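Local coordinates for xanthomonas outer protein D (PDB 2OIX) that removes SUMO from conjugated proteins as a type III secreted cysteine protease, this chain being an inactive mutant of its catalytic fragment, at residues 11-16 and 143-148; 38-43 and 50-55; 82-87 and 155-160; 92-97 and 162-167. The protein carries 1 engineered substitution. All coordinates share one frame; numbering follows the deposited sequence.

Contact 1: 11-16 and 143-148; sequences RAYTDD and GIEVLA
Glu145 OE1 is gripped from helix 7-20 by two groups, the phenol of Tyr13 and the guanidinium of Arg20. Tyr13 OH donates to Glu145 OE1 over 3.0 Å and arrives from above the carboxylate, 74° out of its plane, while the oxygen itself lies at the edge of the ring, near the ring plane. The ring and carboxylate planes are steeply inclined and do not stack. Two torsions bring the groups together: Tyr13 has CG anti to its N (chi1 -168°), which sends the ring straight across the gap, and Glu145 folds at chi2 (97°) to present OE1. Tyrosine suits this place because its length spans the two segments, whose closest CA atoms, those of Thr14 and Ile144, are 8.3 Å apart. Arg177 also hydrogen-bonds Tyr13 OH, so the buried phenol has partners both as donor and as acceptor. Beside this polar bridge, Thr14 CG2 meets Ile144 CD1 at 4.1 Å, methyl to methyl; the small threonine turns only its methyl across. On helix 7-20 itself, Arg11 NE binds Asp15 OD1 at 3.0 Å, one turn on. Helix 171-179 covers Tyr13 through Ile174, Phe32 of strand 30-32 packs on both Thr14 and Ile144, and the contact thus joins helices 7-20 and 136-153 of the Ulp1-type (C48) catalytic domain beside the edge of the sheet.

Contact 2: 38-43 and 50-55; sequences VTMLSS and ARAQRL
Two consecutive helices, 35-40 and 46-57, fold back on each other through a short connection that includes a type I turn from Met40 to Ser43, and the contact is the seam between them. At its centre stands Ala52, whose CB lies 3.7 Å from Leu41 CD2 and 3.9 Å from Met40 CB. Alanine suits the position because a single methyl lets the backbones come close: the CA atoms of Leu41 and Ala52 are 5.4 Å apart. Leu41 keeps CG anti to its carbonyl carbon (chi1 -67°), and its CD2 branch reaches along the second helix to touch Gln53 N at 3.7 Å and Gln53 CG at 4.0 Å. At the outer margin the flexible Met40 bends at chi3 to bring CE within 3.2 Å of Arg51 NH1, against the edge of the guanidinium and near its plane. Arg51 is stretched out from CG to NE, and Leu55 CD1 of its own helix sits over the centre of one guanidinium face. The polar end of Gln53 turns elsewhere, its NE2 bonding to His114 O of helix 102-114. Across the seam the meeting is mostly apolar, around the Ala52 methyl, with the arginine charge at the exposed margin; close fit and burial of carbon, not directed polar bonds, join these two segments.

Contact 3: 82-87 and 155-160; sequences DRRNKD and TFDYAG
Arg84 reaches across to Asp157 with the end of a side chain that is already steered by Asp82. From CB, which points toward 155-160, the chain leaves with CG anti to the carbonyl carbon; the side chain also packs on Ile64 and Pro63. A bend at chi3 (-75°) then turns the guanidinium so that NE meets Asp82 OD1 at 2.9 Å, a nearly straight bond (171°), while NH2 reaches Asp82 OD2, also at 2.9 Å: a side-on grip. NH2 has a second partner in Asp157 OD1 at 2.7 Å, and NH1 completes an end-on pair with Asp157 OD2 at 3.0 Å. Both Asp157 oxygens use their syn lone pairs, and the two flat groups lie only 20° apart. Arginine suits the place because its planar array of N-H groups can serve two carboxylates at once; the positive charge probably offsets the repulsion between Asp82 OD2 and Asp157 OD1, 4.8 Å apart. Asp82 OD1 also accepts from Arg84 N at 3.2 Å in an Asx turn, with N and NE on opposite faces of the carboxylate. Phe156 CE2 approaches Arg84 NH2 to 3.9 Å, by the edge of its ring. Phe156 anchors its loop on Leu147, Arg150 and Val151 of helix 136-153, and the Asp82-Arg84-Asp157 network joins that loop to the end of strand 75-82 and the connection after it.

Contact 4: 92-97 and 162-167; sequences YHYDSM and RDLTDI
Tyr92, Tyr94, Leu164 and the carbonyl of Arg162 make the tight side of this contact; the turn at Asp163 and Thr165 is its solvent side. Leu164 CD1 sits over the face of the Tyr94 ring, 3.8 Å from its centroid and 13° off the normal, a CH-pi contact that suits a branched aliphatic side chain. Tyr94 OH donates to Arg162 O at 2.6 Å, in the carbonyl plane and on a lone pair. Tyrosine thus offers an apolar face and a polar hydroxyl together. Along the strand, the partly exposed Arg162 passes CD 3.5 Å from Tyr92 CZ, and bends at chi2 and chi3 bring NH1 to Tyr92 OH at 3.1 Å. That bond is bent (143°), with the hydroxyl tilted out of the guanidinium plane. Arg162 NE and NH2 bind Phe156 O and Tyr158 O. On the outer side, Asp163 OD1 accepts from Thr165 N at 2.9 Å, an Asx turn. Strand 90-94 leads into Asp95, whose OD2 bonds His75 NE2, consistent with the His-Asp pair of Ulp1-family cysteine proteases. The chemistry implies a loop docked by backbone and side chains: two phenols of one strand face hold it, one as donor and one as acceptor.

From the N terminus, helix 7-20 enters first, and contact 1 closes the longest loop when helix 136-153 returns to it. Contact 2 lies nested inside that loop, a short hairpin of neighbouring helices finished before contacts 3 and 4 open. Those two start within the loop, at the end of strand 75-82 and on strand 90-94, but close beyond it, in the connection from helix 136-153 to helix 171-179, where they adjoin; both therefore cross contact 1, and they cross each other. Contacts 1, 3 and 4 meet at Leu147. Contacts 1 and 2 join helices, while 3 and 4 fasten the loop after helix 136-153 to the sheet and its turn.

Contact 1: 11-16 and 143-148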
loop_
_atom_site.group_PDB
_atom_site.type_symbol
_atom_site.label_atom_id
_atom_site.label_comp_id
_atom_site.label_asym_id
_atom_site.label_seq_id
_atom_site.Cartn_x
_atom_site.Cartn_y
_atom_site.Cartn_z
ATOM N N ARG A 11 -4.222 -2.383 -9.424
ATOM C CA ARG A 11 -5.670 -2.355 -9.231
ATOM C C ARG A 11 -6.381 -3.693 -9.472
ATOM O O ARG A 11 -7.254 -4.078 -8.681
ATOM C CB ARG A 11 -6.311 -1.273 -10.109
ATOM C CG ARG A 11 -7.802 -1.137 -9.910
ATOM C CD ARG A 11 -8.118 -0.580 -8.522
ATOM N NE ARG A 11 -9.543 -0.672 -8.202
ATOM C CZ ARG A 11 -10.419 0.325 -8.333
ATOM N NH1 ARG A 11 -10.034 1.526 -8.760
ATOM N NH2 ARG A 11 -11.698 0.118 -8.027
ATOM N N ALA A 12 -6.007 -4.397 -10.542
ATOM C CA ALA A 12 -6.613 -5.675 -10.886
ATOM C C ALA A 12 -6.246 -6.741 -9.841
ATOM O O ALA A 12 -7.076 -7.570 -9.450
ATOM C CB ALA A 12 -6.159 -6.145 -12.298
ATOM N N TYR A 13 -4.994 -6.705 -9.400
ATOM C CA TYR A 13 -4.562 -7.617 -8.357
ATOM C C TYR A 13 -5.291 -7.335 -7.036
ATOM O O TYR A 13 -5.812 -8.262 -6.404
ATOM C CB TYR A 13 -3.055 -7.565 -8.184
ATOM C CG TYR A 13 -2.530 -8.700 -7.324
ATOM C CD1 TYR A 13 -1.966 -9.846 -7.900
ATOM C CD2 TYR A 13 -2.627 -8.639 -5.927
ATOM C CE1 TYR A 13 -1.474 -10.893 -7.094
ATOM C CE2 TYR A 13 -2.155 -9.682 -5.127
ATOM C CZ TYR A 13 -1.572 -10.778 -5.711
ATOM O OH TYR A 13 -1.125 -11.802 -4.907
ATOM N N THR A 14 -5.362 -6.078 -6.628
ATOM C CA THR A 14 -5.996 -5.787 -5.333
ATOM C C THR A 14 -7.524 -5.943 -5.348
ATOM O O THR A 14 -8.116 -6.334 -4.328
ATOM C CB THR A 14 -5.551 -4.450 -4.721
ATOM O OG1 THR A 14 -5.960 -3.374 -5.564
ATOM C CG2 THR A 14 -4.033 -4.418 -4.486
ATOM N N ASP A 15 -8.151 -5.693 -6.507
ATOM C CA ASP A 15 -9.558 -6.045 -6.740
ATOM C C ASP A 15 -9.776 -7.537 -6.529
ATOM O O ASP A 15 -10.682 -7.929 -5.790
ATOM C CB ASP A 15 -10.017 -5.659 -8.158
ATOM C CG ASP A 15 -10.362 -4.176 -8.285
ATOM O OD1 ASP A 15 -10.293 -3.450 -7.277
ATOM O OD2 ASP A 15 -10.716 -3.721 -9.402
ATOM N N ASP A 16 -8.946 -8.365 -7.171
ATOM C CA ASP A 16 -9.056 -9.817 -7.055
ATOM C C ASP A 16 -8.793 -10.296 -5.623
ATOM O O ASP A 16 -9.542 -11.144 -5.106
ATOM C CB ASP A 16 -8.122 -10.504 -8.049
ATOM C CG ASP A 16 -8.149 -12.012 -7.928
ATOM O OD1 ASP A 16 -9.194 -12.623 -8.252
ATOM O OD2 ASP A 16 -7.126 -12.592 -7.507
ATOM N N GLY A 143 3.712 -7.608 -0.553
ATOM C CA GLY A 143 3.606 -7.021 0.779
ATOM C C GLY A 143 2.144 -6.804 1.206
ATOM O O GLY A 143 1.757 -7.104 2.373
ATOM N N ILE A 144 1.313 -6.353 0.262
ATOM C CA ILE A 144 -0.104 -6.133 0.551
ATOM C C ILE A 144 -0.789 -7.428 0.970
ATOM O O ILE A 144 -1.481 -7.449 1.995
ATOM C CB ILE A 144 -0.832 -5.469 -0.650
ATOM C CG1 ILE A 144 -0.366 -3.986 -0.815
ATOM C CG2 ILE A 144 -2.359 -5.575 -0.444
ATOM C CD1 ILE A 144 -0.861 -3.338 -2.099
ATOM N N GLU A 145 -0.527 -8.477 0.203
ATOM C CA GLU A 145 -1.116 -9.824 0.333
ATOM C C GLU A 145 -0.747 -10.495 1.680
ATOM O O GLU A 145 -1.616 -10.987 2.402
ATOM C CB GLU A 145 -0.619 -10.690 -0.816
ATOM C CG GLU A 145 -1.043 -12.158 -0.744
ATOM C CD GLU A 145 -2.268 -12.458 -1.581
ATOM O OE1 GLU A 145 -2.693 -11.538 -2.328
ATOM O OE2 GLU A 145 -2.786 -13.612 -1.514
ATOM N N VAL A 146 0.551 -10.497 1.982
ATOM C CA VAL A 146 1.117 -10.963 3.246
ATOM C C VAL A 146 0.524 -10.214 4.419
ATOM O O VAL A 146 0.064 -10.835 5.365
ATOM C CB VAL A 146 2.646 -10.781 3.244
ATOM C CG1 VAL A 146 3.241 -11.111 4.589
ATOM C CG2 VAL A 146 3.288 -11.738 2.180
ATOM N N LEU A 147 0.561 -8.886 4.356
ATOM C CA LEU A 147 0.050 -8.089 5.471
ATOM C C LEU A 147 -1.498 -8.223 5.647
ATOM O O LEU A 147 -1.989 -8.333 6.792
ATOM C CB LEU A 147 0.489 -6.635 5.302
ATOM C CG LEU A 147 1.970 -6.248 5.467
ATOM C CD1 LEU A 147 2.037 -4.635 5.373
ATOM C CD2 LEU A 147 2.490 -6.666 6.858
ATOM N N ALA A 148 -2.242 -8.229 4.538
ATOM C CA ALA A 148 -3.691 -8.532 4.561
ATOM C C ALA A 148 -4.001 -9.841 5.279
ATOM O O ALA A 148 -4.890 -9.890 6.127
ATOM C CB ALA A 148 -4.303 -8.526 3.143
#

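Contact 2: 38-43 and 50-55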
loop_
_atom_site.group_PDB
_atom_site.type_symbol
_atom_site.label_atom_id
_atom_site.label_comp_id
_atom_site.label_asym_id
_atom_site.label_seq_id
_atom_site.Cartn_x
_atom_site.Cartn_y
_atom_site.Cartn_z
ATOM N N VAL A 38 -4.235 7.682 -4.929
ATOM C CA VAL A 38 -3.105 8.093 -4.051
ATOM C C VAL A 38 -2.362 9.339 -4.646
ATOM O O VAL A 38 -2.117 10.345 -3.967
ATOM C CB VAL A 38 -2.111 6.890 -3.773
ATOM C CG1 VAL A 38 -1.028 7.364 -2.847
ATOM C CG2 VAL A 38 -2.869 5.792 -3.065
ATOM N N THR A 39 -2.035 9.268 -5.923
ATOM C CA THR A 39 -1.337 10.334 -6.630
ATOM C C THR A 39 -2.138 11.654 -6.542
ATOM O O THR A 39 -1.589 12.734 -6.328
ATOM C CB THR A 39 -1.078 9.896 -8.094
ATOM O OG1 THR A 39 -0.259 8.712 -8.096
ATOM C CG2 THR A 39 -0.391 11.003 -8.908
ATOM N N MET A 40 -3.454 11.549 -6.648
ATOM C CA MET A 40 -4.332 12.701 -6.619
ATOM C C MET A 40 -4.384 13.491 -5.298
ATOM O O MET A 40 -4.805 14.649 -5.297
ATOM C CB MET A 40 -5.735 12.274 -7.016
ATOM C CG MET A 40 -5.968 12.161 -8.524
ATOM S SD MET A 40 -7.505 11.232 -8.683
ATOM C CE MET A 40 -8.636 12.334 -7.783
ATOM N N LEU A 41 -3.971 12.886 -4.180
ATOM C CA LEU A 41 -3.873 13.636 -2.903
ATOM C C LEU A 41 -3.005 14.899 -3.073
ATOM O O LEU A 41 -3.232 15.946 -2.425
ATOM C CB LEU A 41 -3.322 12.733 -1.783
ATOM C CG LEU A 41 -4.154 11.543 -1.264
ATOM C CD1 LEU A 41 -3.262 10.625 -0.394
ATOM C CD2 LEU A 41 -5.427 11.940 -0.502
ATOM N N SER A 42 -2.020 14.806 -3.962
ATOM C CA SER A 42 -1.064 15.886 -4.208
ATOM C C SER A 42 -1.465 16.825 -5.358
ATOM O O SER A 42 -0.832 17.859 -5.564
ATOM C CB SER A 42 0.314 15.284 -4.483
ATOM O OG SER A 42 0.769 14.553 -3.366
ATOM N N SER A 43 -2.512 16.454 -6.099
ATOM C CA SER A 43 -2.957 17.181 -7.301
ATOM C C SER A 43 -3.097 18.685 -7.056
ATOM O O SER A 43 -3.336 19.114 -5.918
ATOM C CB SER A 43 -4.283 16.595 -7.800
ATOM O OG SER A 43 -4.922 17.432 -8.768
ATOM N N ALA A 50 -9.505 16.939 -3.057
ATOM C CA ALA A 50 -10.638 16.776 -2.145
ATOM C C ALA A 50 -11.299 15.418 -2.317
ATOM O O ALA A 50 -11.560 14.718 -1.336
ATOM C CB ALA A 50 -11.665 17.912 -2.350
ATOM N N ARG A 51 -11.558 15.047 -3.569
ATOM C CA ARG A 51 -12.111 13.736 -3.895
ATOM C C ARG A 51 -11.212 12.652 -3.318
ATOM O O ARG A 51 -11.701 11.706 -2.720
ATOM C CB ARG A 51 -12.277 13.566 -5.414
ATOM C CG ARG A 51 -12.756 12.176 -5.873
ATOM C CD ARG A 51 -12.804 12.081 -7.416
ATOM N NE ARG A 51 -13.060 10.728 -7.934
ATOM C CZ ARG A 51 -12.132 9.773 -8.074
ATOM N NH1 ARG A 51 -10.868 9.990 -7.711
ATOM N NH2 ARG A 51 -12.471 8.580 -8.553
ATOM N N ALA A 52 -9.904 12.814 -3.493
ATOM C CA ALA A 52 -8.920 11.796 -3.062
ATOM C C ALA A 52 -8.945 11.704 -1.551
ATOM O O ALA A 52 -8.963 10.614 -0.991
ATOM C CB ALA A 52 -7.518 12.135 -3.563
ATOM N N GLN A 53 -8.985 12.860 -0.880
ATOM C CA GLN A 53 -9.140 12.888 0.567
ATOM C C GLN A 53 -10.406 12.152 1.060
ATOM O O GLN A 53 -10.340 11.452 2.069
ATOM C CB GLN A 53 -9.084 14.345 1.077
ATOM C CG GLN A 53 -7.640 14.806 1.109
ATOM C CD GLN A 53 -7.439 16.275 1.368
ATOM O OE1 GLN A 53 -8.327 17.112 1.121
ATOM N NE2 GLN A 53 -6.252 16.612 1.873
ATOM N N ARG A 54 -11.523 12.256 0.332
ATOM C CA ARG A 54 -12.784 11.575 0.699
ATOM C C ARG A 54 -12.705 10.066 0.528
ATOM O O ARG A 54 -13.210 9.307 1.373
ATOM C CB ARG A 54 -13.944 12.078 -0.160
ATOM C CG ARG A 54 -14.220 13.563 -0.065
ATOM C CD ARG A 54 -15.413 13.947 -0.967
ATOM N NE ARG A 54 -15.375 15.363 -1.339
ATOM C CZ ARG A 54 -15.273 15.808 -2.590
ATOM N NH1 ARG A 54 -15.231 14.955 -3.619
ATOM N NH2 ARG A 54 -15.239 17.117 -2.814
ATOM N N LEU A 55 -12.100 9.647 -0.589
ATOM C CA LEU A 55 -11.998 8.248 -0.956
ATOM C C LEU A 55 -11.021 7.493 -0.089
ATOM O O LEU A 55 -11.143 6.288 0.029
ATOM C CB LEU A 55 -11.599 8.090 -2.425
ATOM C CG LEU A 55 -12.692 8.449 -3.438
ATOM C CD1 LEU A 55 -12.086 8.584 -4.808
ATOM C CD2 LEU A 55 -13.789 7.397 -3.448
#

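Contact 3: 82-87 and 155-160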
loop_
_atom_site.group_PDB
_atom_site.type_symbol
_atom_site.label_atom_id
_atom_site.label_comp_id
_atom_site.label_asym_id
_atom_site.label_seq_id
_atom_site.Cartn_x
_atom_site.Cartn_y
_atom_site.Cartn_z
ATOM N N ASP A 82 -2.579 2.746 9.550
ATOM C CA ASP A 82 -3.455 2.039 10.461
ATOM C C ASP A 82 -4.032 3.069 11.418
ATOM O O ASP A 82 -3.361 3.505 12.342
ATOM C CB ASP A 82 -2.682 0.954 11.235
ATOM C CG ASP A 82 -3.459 0.421 12.466
ATOM O OD1 ASP A 82 -4.716 0.531 12.507
ATOM O OD2 ASP A 82 -2.845 -0.104 13.422
ATOM N N ARG A 83 -5.254 3.515 11.151
ATOM C CA ARG A 83 -5.854 4.515 12.025
ATOM C C ARG A 83 -6.979 3.995 12.906
ATOM O O ARG A 83 -7.893 4.755 13.283
ATOM C CB ARG A 83 -6.275 5.754 11.235
ATOM C CG ARG A 83 -7.230 5.410 10.133
ATOM C CD ARG A 83 -7.223 6.381 8.960
ATOM N NE ARG A 83 -8.080 5.770 7.950
ATOM C CZ ARG A 83 -8.258 6.197 6.717
ATOM N NH1 ARG A 83 -7.660 7.309 6.292
ATOM N NH2 ARG A 83 -9.064 5.497 5.923
ATOM N N ARG A 84 -6.870 2.738 13.329
ATOM C CA ARG A 84 -7.884 2.133 14.194
ATOM C C ARG A 84 -7.964 2.936 15.502
ATOM O O ARG A 84 -9.037 3.137 16.076
ATOM C CB ARG A 84 -7.591 0.669 14.502
ATOM C CG ARG A 84 -7.889 -0.288 13.359
ATOM C CD ARG A 84 -7.474 -1.661 13.771
ATOM N NE ARG A 84 -6.015 -1.725 13.702
ATOM C CZ ARG A 84 -5.295 -2.796 14.047
ATOM N NH1 ARG A 84 -5.898 -3.886 14.528
ATOM N NH2 ARG A 84 -3.971 -2.758 13.939
ATOM N N ASN A 85 -6.817 3.433 15.940
ATOM C CA ASN A 85 -6.756 4.322 17.089
ATOM C C ASN A 85 -6.484 5.723 16.562
ATOM O O ASN A 85 -5.373 6.019 16.132
ATOM C CB ASN A 85 -5.646 3.887 18.038
ATOM C CG ASN A 85 -5.590 4.731 19.302
ATOM O OD1 ASN A 85 -6.163 5.835 19.384
ATOM N ND2 ASN A 85 -4.894 4.210 20.309
ATOM N N LYS A 86 -7.497 6.578 16.611
ATOM C CA LYS A 86 -7.397 7.940 16.083
ATOM C C LYS A 86 -6.436 8.889 16.822
ATOM O O LYS A 86 -5.957 9.846 16.217
ATOM C CB LYS A 86 -8.785 8.572 15.914
ATOM C CG LYS A 86 -9.344 9.185 17.203
ATOM C CD LYS A 86 -10.310 10.317 16.929
ATOM C CE LYS A 86 -10.250 11.312 18.078
ATOM N NZ LYS A 86 -10.321 10.610 19.399
ATOM N N ASP A 87 -6.148 8.631 18.102
ATOM C CA ASP A 87 -5.116 9.380 18.790
ATOM C C ASP A 87 -3.711 8.803 18.647
ATOM O O ASP A 87 -2.753 9.391 19.160
ATOM C CB ASP A 87 -5.471 9.579 20.273
ATOM C CG ASP A 87 -6.942 9.860 20.492
ATOM O OD1 ASP A 87 -7.308 11.010 20.867
ATOM O OD2 ASP A 87 -7.746 8.914 20.321
ATOM N N THR A 155 -2.391 -11.789 13.461
ATOM C CA THR A 155 -0.980 -11.763 13.856
ATOM C C THR A 155 -0.300 -10.412 13.504
ATOM O O THR A 155 0.822 -10.126 13.949
ATOM C CB THR A 155 -0.236 -12.942 13.265
ATOM O OG1 THR A 155 -0.237 -12.794 11.843
ATOM C CG2 THR A 155 -0.954 -14.265 13.692
ATOM N N PHE A 156 -1.021 -9.569 12.764
ATOM C CA PHE A 156 -0.551 -8.242 12.342
ATOM C C PHE A 156 -0.153 -7.396 13.542
ATOM O O PHE A 156 0.836 -6.691 13.481
ATOM C CB PHE A 156 -1.681 -7.548 11.571
ATOM C CG PHE A 156 -1.332 -6.193 10.989
ATOM C CD1 PHE A 156 -0.668 -6.094 9.742
ATOM C CD2 PHE A 156 -1.756 -5.046 11.637
ATOM C CE1 PHE A 156 -0.405 -4.857 9.181
ATOM C CE2 PHE A 156 -1.497 -3.743 11.107
ATOM C CZ PHE A 156 -0.829 -3.679 9.841
ATOM N N ASP A 157 -0.871 -7.523 14.656
ATOM C CA ASP A 157 -0.590 -6.671 15.814
ATOM C C ASP A 157 0.490 -7.200 16.770
ATOM O O ASP A 157 0.864 -6.495 17.712
ATOM C CB ASP A 157 -1.869 -6.394 16.595
ATOM C CG ASP A 157 -2.837 -5.464 15.847
ATOM O OD1 ASP A 157 -2.393 -4.587 15.065
ATOM O OD2 ASP A 157 -4.060 -5.610 16.077
ATOM N N TYR A 158 0.981 -8.415 16.569
ATOM C CA TYR A 158 2.072 -8.881 17.420
ATOM C C TYR A 158 3.323 -8.065 17.094
ATOM O O TYR A 158 3.459 -7.547 15.975
ATOM C CB TYR A 158 2.369 -10.376 17.180
ATOM C CG TYR A 158 1.310 -11.340 17.690
ATOM C CD1 TYR A 158 0.692 -11.137 18.900
ATOM C CD2 TYR A 158 0.988 -12.493 16.992
ATOM C CE1 TYR A 158 -0.272 -12.019 19.383
ATOM C CE2 TYR A 158 0.017 -13.391 17.472
ATOM C CZ TYR A 158 -0.614 -13.119 18.663
ATOM O OH TYR A 158 -1.557 -13.952 19.197
ATOM N N ALA A 159 4.230 -7.959 18.062
ATOM C CA ALA A 159 5.561 -7.441 17.784
ATOM C C ALA A 159 6.111 -8.219 16.583
ATOM O O ALA A 159 5.928 -9.437 16.463
ATOM C CB ALA A 159 6.468 -7.544 19.033
ATOM N N GLY A 160 6.692 -7.487 15.634
ATOM C CA GLY A 160 7.217 -8.110 14.425
ATOM C C GLY A 160 6.144 -8.433 13.391
ATOM O O GLY A 160 6.455 -8.851 12.297
#

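Contact 4: 92-97 and 162-167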
loop_
_atom_site.group_PDB
_atom_site.type_symbol
_atom_site.label_atom_id
_atom_site.label_comp_id
_atom_site.label_asym_id
_atom_site.label_seq_id
_atom_site.Cartn_x
_atom_site.Cartn_y
_atom_site.Cartn_z
ATOM N N TYR A 92 3.495 3.021 7.992
ATOM C CA TYR A 92 4.633 2.186 7.710
ATOM C C TYR A 92 4.958 2.293 6.224
ATOM O O TYR A 92 4.066 2.127 5.377
ATOM C CB TYR A 92 4.302 0.710 7.968
ATOM C CG TYR A 92 3.741 0.482 9.375
ATOM C CD1 TYR A 92 4.612 0.224 10.471
ATOM C CD2 TYR A 92 2.351 0.493 9.608
ATOM C CE1 TYR A 92 4.085 0.024 11.795
ATOM C CE2 TYR A 92 1.810 0.285 10.953
ATOM C CZ TYR A 92 2.709 0.078 12.003
ATOM O OH TYR A 92 2.242 -0.159 13.237
ATOM N N HIS A 93 6.205 2.626 5.915
ATOM C CA HIS A 93 6.651 2.679 4.513
ATOM C C HIS A 93 7.652 1.586 4.161
ATOM O O HIS A 93 8.686 1.440 4.843
ATOM C CB HIS A 93 7.200 4.101 4.212
ATOM C CG HIS A 93 7.557 4.305 2.763
ATOM N ND1 HIS A 93 8.795 4.752 2.351
ATOM C CD2 HIS A 93 6.827 4.133 1.630
ATOM C CE1 HIS A 93 8.831 4.809 1.029
ATOM N NE2 HIS A 93 7.655 4.422 0.565
ATOM N N TYR A 94 7.351 0.822 3.103
ATOM C CA TYR A 94 8.173 -0.300 2.620
ATOM C C TYR A 94 8.676 0.047 1.217
ATOM O O TYR A 94 7.881 0.280 0.287
ATOM C CB TYR A 94 7.386 -1.614 2.586
ATOM C CG TYR A 94 6.658 -1.992 3.910
ATOM C CD1 TYR A 94 7.278 -2.827 4.828
ATOM C CD2 TYR A 94 5.348 -1.592 4.173
ATOM C CE1 TYR A 94 6.657 -3.228 6.013
ATOM C CE2 TYR A 94 4.681 -1.976 5.378
ATOM C CZ TYR A 94 5.361 -2.824 6.288
ATOM O OH TYR A 94 4.764 -3.223 7.458
ATOM N N ASP A 95 9.987 0.143 1.106
ATOM C CA ASP A 95 10.631 0.413 -0.181
ATOM C C ASP A 95 11.672 -0.658 -0.471
ATOM O O ASP A 95 12.584 -0.878 0.320
ATOM C CB ASP A 95 11.242 1.823 -0.131
ATOM C CG ASP A 95 11.849 2.262 -1.475
ATOM O OD1 ASP A 95 12.130 3.470 -1.627
ATOM O OD2 ASP A 95 12.082 1.421 -2.373
ATOM N N SER A 96 11.556 -1.331 -1.608
ATOM C CA SER A 96 12.358 -2.452 -1.856
ATOM C C SER A 96 13.648 -2.061 -2.588
ATOM O O SER A 96 14.500 -2.942 -2.921
ATOM C CB SER A 96 11.531 -3.407 -2.690
ATOM O OG SER A 96 11.158 -2.811 -3.923
ATOM N N MET A 97 13.788 -0.769 -2.900
ATOM C CA MET A 97 14.898 -0.281 -3.729
ATOM C C MET A 97 16.161 -0.323 -2.917
ATOM O O MET A 97 16.214 0.249 -1.829
ATOM C CB MET A 97 14.672 1.148 -4.236
ATOM C CG MET A 97 15.684 1.582 -5.336
ATOM S SD MET A 97 15.481 3.304 -5.914
ATOM C CE MET A 97 14.313 3.039 -7.267
ATOM N N ARG A 162 4.477 -6.697 11.404
ATOM C CA ARG A 162 4.432 -5.867 10.193
ATOM C C ARG A 162 5.792 -5.944 9.474
ATOM O O ARG A 162 6.073 -5.174 8.560
ATOM C CB ARG A 162 4.074 -4.426 10.602
ATOM C CG ARG A 162 2.560 -4.219 10.871
ATOM C CD ARG A 162 2.294 -3.438 12.163
ATOM N NE ARG A 162 2.441 -4.277 13.346
ATOM C CZ ARG A 162 2.962 -3.892 14.506
ATOM N NH1 ARG A 162 3.394 -2.652 14.671
ATOM N NH2 ARG A 162 3.051 -4.757 15.511
ATOM N N ASP A 163 6.618 -6.925 9.844
ATOM C CA ASP A 163 7.951 -7.085 9.230
ATOM C C ASP A 163 7.772 -7.798 7.914
ATOM O O ASP A 163 7.141 -8.841 7.869
ATOM C CB ASP A 163 8.882 -7.912 10.152
ATOM C CG ASP A 163 10.364 -7.864 9.737
ATOM O OD1 ASP A 163 10.690 -7.575 8.585
ATOM O OD2 ASP A 163 11.241 -8.142 10.595
ATOM N N LEU A 164 8.370 -7.261 6.853
ATOM C CA LEU A 164 8.298 -7.877 5.512
ATOM C C LEU A 164 9.675 -8.212 4.942
ATOM O O LEU A 164 9.810 -8.422 3.727
ATOM C CB LEU A 164 7.520 -6.959 4.531
ATOM C CG LEU A 164 6.001 -6.758 4.773
ATOM C CD1 LEU A 164 5.327 -5.837 3.691
ATOM C CD2 LEU A 164 5.316 -8.147 4.779
ATOM N N THR A 165 10.686 -8.268 5.812
ATOM C CA THR A 165 12.083 -8.526 5.434
ATOM C C THR A 165 12.189 -9.787 4.577
ATOM O O THR A 165 12.895 -9.818 3.563
ATOM C CB THR A 165 12.986 -8.640 6.696
ATOM O OG1 THR A 165 12.805 -7.495 7.539
ATOM C CG2 THR A 165 14.433 -8.719 6.333
ATOM N N ASP A 166 11.421 -10.805 4.949
ATOM C CA ASP A 166 11.546 -12.132 4.332
ATOM C C ASP A 166 10.604 -12.459 3.165
ATOM O O ASP A 166 10.497 -13.621 2.786
ATOM C CB ASP A 166 11.392 -13.192 5.425
ATOM C CG ASP A 166 12.541 -13.156 6.435
ATOM O OD1 ASP A 166 13.724 -13.159 6.000
ATOM O OD2 ASP A 166 12.269 -13.147 7.667
ATOM N N ILE A 167 9.895 -11.478 2.615
ATOM C CA ILE A 167 8.963 -11.807 1.527
ATOM C C ILE A 167 9.691 -12.288 0.263
ATOM O O ILE A 167 10.869 -12.008 0.056
ATOM C CB ILE A 167 7.929 -10.691 1.186
ATOM C CG1 ILE A 167 8.601 -9.472 0.531
ATOM C CG2 ILE A 167 7.119 -10.306 2.435
ATOM C CD1 ILE A 167 7.632 -8.511 -0.174
#